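Local coordinates for putative prephenate dehydratase (Streptococcus mutans, PDB 4LUB), which probably catalyses the decarboxylation and dehydration of prephenate to phenylpyruvate, a step in phenylalanine biosynthesis, at residues His62-His70 against Arg228-Phe238. Sequence-based numbering, arbitrary orientation.
Sequences HETFDYLFH and RPLKTILGEYF
Phe238 and Phe69 lie face to face, ring centroids 4.0 Å apart and planes only 9° from parallel, their side chains running past each other in opposite directions. Each ring also receives the other residue's CB over its face, a pair of CH-pi contacts. With CG of Phe69 anti to the backbone N (chi1 177°), the ring is laid over the face of Phe238. On the opposite face of Phe238 the CB of Arg228 sits toward the rim, while the ring's edge points toward the face of His70 in an offset edge-to-face pair, planes at 85°.

One helical turn before His70, Asp66 takes Arg228 side-on. Arg228 NE donates to Asp66 OD1 at 3.0 Å. The second bond, from Arg228 NH2 to the syn lone pair of Asp66 OD2 at 2.9 Å, is nearly straight. Bends at chi2 and chi3 fold the arginine chain so that the guanidinium also lies flat on the His62 ring, centres 3.7 Å apart, with Pro229 CD against its other face. With the NH1 bond to Glu58 O of the second subunit added to the two to Asp66, and both faces covered, the group has little freedom to rotate. Lys231 NZ adds a long salt bridge to Asp66 OD2, 3.6 Å, and a water joins NZ, His70 NE2 and Pro229 O, with a weak bond to Asp66 OD1.

The same Glu58 pairs with His62 ND1 through OE1, so the polar end of the contact reaches the dimer interface. In the fold, helix 62-70 of the prephenate dehydratase region meets the hairpin of strands 222-229 and 237-244 in the ACT region, with Thr199 of strand 189-199 touching both Phe69 and Phe238.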
loop_
_atom_site.group_PDB
_atom_site.type_symbol
_atom_site.label_atom_id
_atom_site.label_comp_id
_atom_site.label_asym_id
_atom_site.label_seq_id
_atom_site.Cartn_x
_atom_site.Cartn_y
_atom_site.Cartn_z
ATOM N N HIS B 62 -6.086 0.501 6.567
ATOM C CA HIS B 62 -6.425 -0.837 6.085
ATOM C C HIS B 62 -7.880 -1.219 6.347
ATOM O O HIS B 62 -8.578 -1.682 5.437
ATOM C CB HIS B 62 -5.504 -1.880 6.718
ATOM C CG HIS B 62 -4.061 -1.695 6.370
ATOM N ND1 HIS B 62 -3.054 -2.375 7.016
ATOM C CD2 HIS B 62 -3.457 -0.905 5.451
ATOM C CE1 HIS B 62 -1.887 -2.010 6.513
ATOM N NE2 HIS B 62 -2.104 -1.121 5.562
ATOM N N GLU B 63 -8.314 -1.063 7.598
ATOM C CA GLU B 63 -9.686 -1.389 7.994
ATOM C C GLU B 63 -10.742 -0.775 7.076
ATOM O O GLU B 63 -11.710 -1.441 6.706
ATOM C CB GLU B 63 -9.963 -0.959 9.445
ATOM C CG GLU B 63 -11.178 -1.689 10.027
ATOM C CD GLU B 63 -11.555 -1.234 11.424
ATOM O OE1 GLU B 63 -10.754 -0.513 12.066
ATOM O OE2 GLU B 63 -12.659 -1.604 11.891
ATOM N N THR B 64 -10.569 0.497 6.739
ATOM C CA THR B 64 -11.537 1.201 5.901
ATOM C C THR B 64 -11.651 0.580 4.515
ATOM O O THR B 64 -12.739 0.214 4.072
ATOM C CB THR B 64 -11.173 2.694 5.743
ATOM O OG1 THR B 64 -11.180 3.325 7.028
ATOM C CG2 THR B 64 -12.195 3.394 4.870
ATOM N N PHE B 65 -10.516 0.432 3.843
ATOM C CA PHE B 65 -10.497 -0.094 2.484
ATOM C C PHE B 65 -10.843 -1.582 2.366
ATOM O O PHE B 65 -11.503 -1.976 1.404
ATOM C CB PHE B 65 -9.144 0.210 1.848
ATOM C CG PHE B 65 -8.984 1.653 1.509
ATOM C CD1 PHE B 65 -9.675 2.199 0.441
ATOM C CD2 PHE B 65 -8.210 2.485 2.304
ATOM C CE1 PHE B 65 -9.562 3.534 0.136
ATOM C CE2 PHE B 65 -8.095 3.832 2.009
ATOM C CZ PHE B 65 -8.770 4.357 0.918
ATOM N N ASP B 66 -10.382 -2.414 3.300
ATOM C CA ASP B 66 -10.785 -3.825 3.293
ATOM C C ASP B 66 -12.299 -3.990 3.435
ATOM O O ASP B 66 -12.916 -4.760 2.700
ATOM C CB ASP B 66 -10.065 -4.632 4.388
ATOM C CG ASP B 66 -8.546 -4.589 4.251
ATOM O OD1 ASP B 66 -8.053 -4.396 3.118
ATOM O OD2 ASP B 66 -7.846 -4.779 5.268
ATOM N N TYR B 67 -12.895 -3.307 4.403
ATOM C CA TYR B 67 -14.345 -3.365 4.564
ATOM C C TYR B 67 -15.109 -2.834 3.342
ATOM O O TYR B 67 -16.047 -3.474 2.871
ATOM C CB TYR B 67 -14.798 -2.621 5.816
ATOM C CG TYR B 67 -16.185 -3.069 6.208
ATOM C CD1 TYR B 67 -16.370 -4.211 6.975
ATOM C CD2 TYR B 67 -17.308 -2.379 5.776
ATOM C CE1 TYR B 67 -17.641 -4.647 7.318
ATOM C CE2 TYR B 67 -18.579 -2.804 6.114
ATOM C CZ TYR B 67 -18.739 -3.935 6.882
ATOM O OH TYR B 67 -20.002 -4.357 7.217
ATOM N N LEU B 68 -14.745 -1.643 2.875
ATOM C CA LEU B 68 -15.363 -1.059 1.685
ATOM C C LEU B 68 -15.263 -1.911 0.421
ATOM O O LEU B 68 -16.206 -1.949 -0.368
ATOM C CB LEU B 68 -14.775 0.330 1.405
ATOM C CG LEU B 68 -15.621 1.558 1.783
ATOM C CD1 LEU B 68 -16.534 1.367 2.980
ATOM C CD2 LEU B 68 -14.757 2.819 1.890
ATOM N N PHE B 69 -14.137 -2.580 0.211
ATOM C CA PHE B 69 -14.026 -3.462 -0.943
ATOM C C PHE B 69 -14.788 -4.772 -0.780
ATOM O O PHE B 69 -15.638 -5.087 -1.604
ATOM C CB PHE B 69 -12.564 -3.775 -1.267
ATOM C CG PHE B 69 -12.396 -4.750 -2.406
ATOM C CD1 PHE B 69 -12.549 -4.335 -3.715
ATOM C CD2 PHE B 69 -12.054 -6.071 -2.169
ATOM C CE1 PHE B 69 -12.393 -5.220 -4.769
ATOM C CE2 PHE B 69 -11.885 -6.963 -3.219
ATOM C CZ PHE B 69 -12.060 -6.537 -4.517
ATOM N N HIS B 70 -14.480 -5.525 0.275
ATOM C CA HIS B 70 -15.012 -6.880 0.454
ATOM C C HIS B 70 -16.497 -6.941 0.775
ATOM O O HIS B 70 -17.212 -7.813 0.284
ATOM C CB HIS B 70 -14.250 -7.601 1.571
ATOM C CG HIS B 70 -12.810 -7.873 1.254
ATOM N ND1 HIS B 70 -12.420 -8.729 0.246
ATOM C CD2 HIS B 70 -11.670 -7.400 1.810
ATOM C CE1 HIS B 70 -11.100 -8.777 0.197
ATOM N NE2 HIS B 70 -10.620 -7.977 1.133
ATOM N N ARG B 228 -3.753 -4.066 -1.490
ATOM C CA ARG B 228 -4.293 -4.694 -0.301
ATOM C C ARG B 228 -4.373 -6.179 -0.603
ATOM O O ARG B 228 -4.612 -6.552 -1.754
ATOM C CB ARG B 228 -5.685 -4.143 0.028
ATOM C CG ARG B 228 -5.763 -2.675 0.524
ATOM C CD ARG B 228 -4.883 -2.451 1.735
ATOM N NE ARG B 228 -5.311 -3.286 2.844
ATOM C CZ ARG B 228 -4.482 -3.878 3.693
ATOM N NH1 ARG B 228 -3.171 -3.717 3.556
ATOM N NH2 ARG B 228 -4.967 -4.632 4.678
ATOM N N PRO B 229 -4.140 -7.034 0.404
ATOM C CA PRO B 229 -4.332 -8.475 0.185
ATOM C C PRO B 229 -5.742 -8.807 -0.294
ATOM O O PRO B 229 -6.720 -8.282 0.244
ATOM C CB PRO B 229 -4.062 -9.091 1.569
ATOM C CG PRO B 229 -3.367 -8.015 2.354
ATOM C CD PRO B 229 -3.872 -6.720 1.814
ATOM N N LEU B 230 -5.837 -9.667 -1.303
ATOM C CA LEU B 230 -7.125 -10.185 -1.761
ATOM C C LEU B 230 -7.736 -11.148 -0.754
ATOM O O LEU B 230 -8.911 -11.505 -0.858
ATOM C CB LEU B 230 -6.972 -10.876 -3.117
ATOM C CG LEU B 230 -8.189 -10.875 -4.041
ATOM C CD1 LEU B 230 -8.861 -9.513 -4.089
ATOM C CD2 LEU B 230 -7.793 -11.330 -5.439
ATOM N N LYS B 231 -6.927 -11.545 0.227
ATOM C CA LYS B 231 -7.276 -12.584 1.192
ATOM C C LYS B 231 -7.605 -13.901 0.495
ATOM O O LYS B 231 -8.559 -14.592 0.859
ATOM C CB LYS B 231 -8.438 -12.143 2.093
ATOM C CG LYS B 231 -8.383 -10.683 2.507
ATOM C CD LYS B 231 -7.578 -10.503 3.793
ATOM C CE LYS B 231 -8.078 -9.313 4.613
ATOM N NZ LYS B 231 -7.027 -8.266 4.802
ATOM N N THR B 232 -6.805 -14.233 -0.516
ATOM C CA THR B 232 -6.869 -15.539 -1.164
ATOM C C THR B 232 -5.550 -16.266 -0.925
ATOM O O THR B 232 -5.448 -17.095 -0.025
ATOM C CB THR B 232 -7.130 -15.435 -2.676
ATOM O OG1 THR B 232 -6.235 -14.472 -3.249
ATOM C CG2 THR B 232 -8.566 -15.004 -2.945
ATOM N N ILE B 233 -4.541 -15.947 -1.732
ATOM C CA ILE B 233 -3.171 -16.371 -1.452
ATOM C C ILE B 233 -2.169 -15.215 -1.559
ATOM O O ILE B 233 -2.466 -14.174 -2.149
ATOM C CB ILE B 233 -2.730 -17.516 -2.395
ATOM C CG1 ILE B 233 -2.911 -17.107 -3.853
ATOM C CG2 ILE B 233 -3.549 -18.767 -2.135
ATOM C CD1 ILE B 233 -1.831 -17.636 -4.772
ATOM N N LEU B 234 -0.994 -15.409 -0.960
ATOM C CA LEU B 234 0.152 -14.524 -1.146
ATOM C C LEU B 234 0.439 -14.266 -2.617
ATOM O O LEU B 234 0.584 -15.202 -3.402
ATOM C CB LEU B 234 1.394 -15.114 -0.477
ATOM C CG LEU B 234 2.570 -14.161 -0.239
ATOM C CD1 LEU B 234 2.160 -12.987 0.638
ATOM C CD2 LEU B 234 3.726 -14.924 0.378
ATOM N N GLY B 235 0.509 -12.992 -2.986
ATOM C CA GLY B 235 0.739 -12.614 -4.367
ATOM C C GLY B 235 -0.528 -12.266 -5.129
ATOM O O GLY B 235 -0.461 -11.902 -6.305
ATOM N N GLU B 236 -1.683 -12.370 -4.472
ATOM C CA GLU B 236 -2.922 -11.838 -5.044
ATOM C C GLU B 236 -3.460 -10.654 -4.253
ATOM O O GLU B 236 -3.578 -10.697 -3.025
ATOM C CB GLU B 236 -3.982 -12.937 -5.151
ATOM C CG GLU B 236 -3.548 -14.092 -6.042
ATOM C CD GLU B 236 -4.657 -15.087 -6.283
ATOM O OE1 GLU B 236 -5.678 -15.010 -5.576
ATOM O OE2 GLU B 236 -4.512 -15.939 -7.184
ATOM N N TYR B 237 -3.777 -9.592 -4.973
ATOM C CA TYR B 237 -4.149 -8.341 -4.351
ATOM C C TYR B 237 -5.281 -7.666 -5.088
ATOM O O TYR B 237 -5.574 -7.991 -6.231
ATOM C CB TYR B 237 -2.952 -7.391 -4.358
ATOM C CG TYR B 237 -1.655 -7.987 -3.866
ATOM C CD1 TYR B 237 -1.340 -7.989 -2.519
ATOM C CD2 TYR B 237 -0.738 -8.534 -4.753
ATOM C CE1 TYR B 237 -0.152 -8.520 -2.065
ATOM C CE2 TYR B 237 0.455 -9.069 -4.307
ATOM C CZ TYR B 237 0.744 -9.059 -2.960
ATOM O OH TYR B 237 1.925 -9.587 -2.508
ATOM N N PHE B 238 -5.901 -6.703 -4.428
ATOM C CA PHE B 238 -6.711 -5.723 -5.113
ATOM C C PHE B 238 -6.029 -4.379 -4.926
ATOM O O PHE B 238 -5.313 -4.167 -3.955
ATOM C CB PHE B 238 -8.174 -5.731 -4.660
ATOM C CG PHE B 238 -8.417 -5.128 -3.307
ATOM C CD1 PHE B 238 -8.719 -3.787 -3.179
ATOM C CD2 PHE B 238 -8.387 -5.911 -2.170
ATOM C CE1 PHE B 238 -8.964 -3.233 -1.941
ATOM C CE2 PHE B 238 -8.632 -5.364 -0.926
ATOM C CZ PHE B 238 -8.920 -4.021 -0.812
HETATM O O HOH W 1 -7.906 -7.114 2.361
#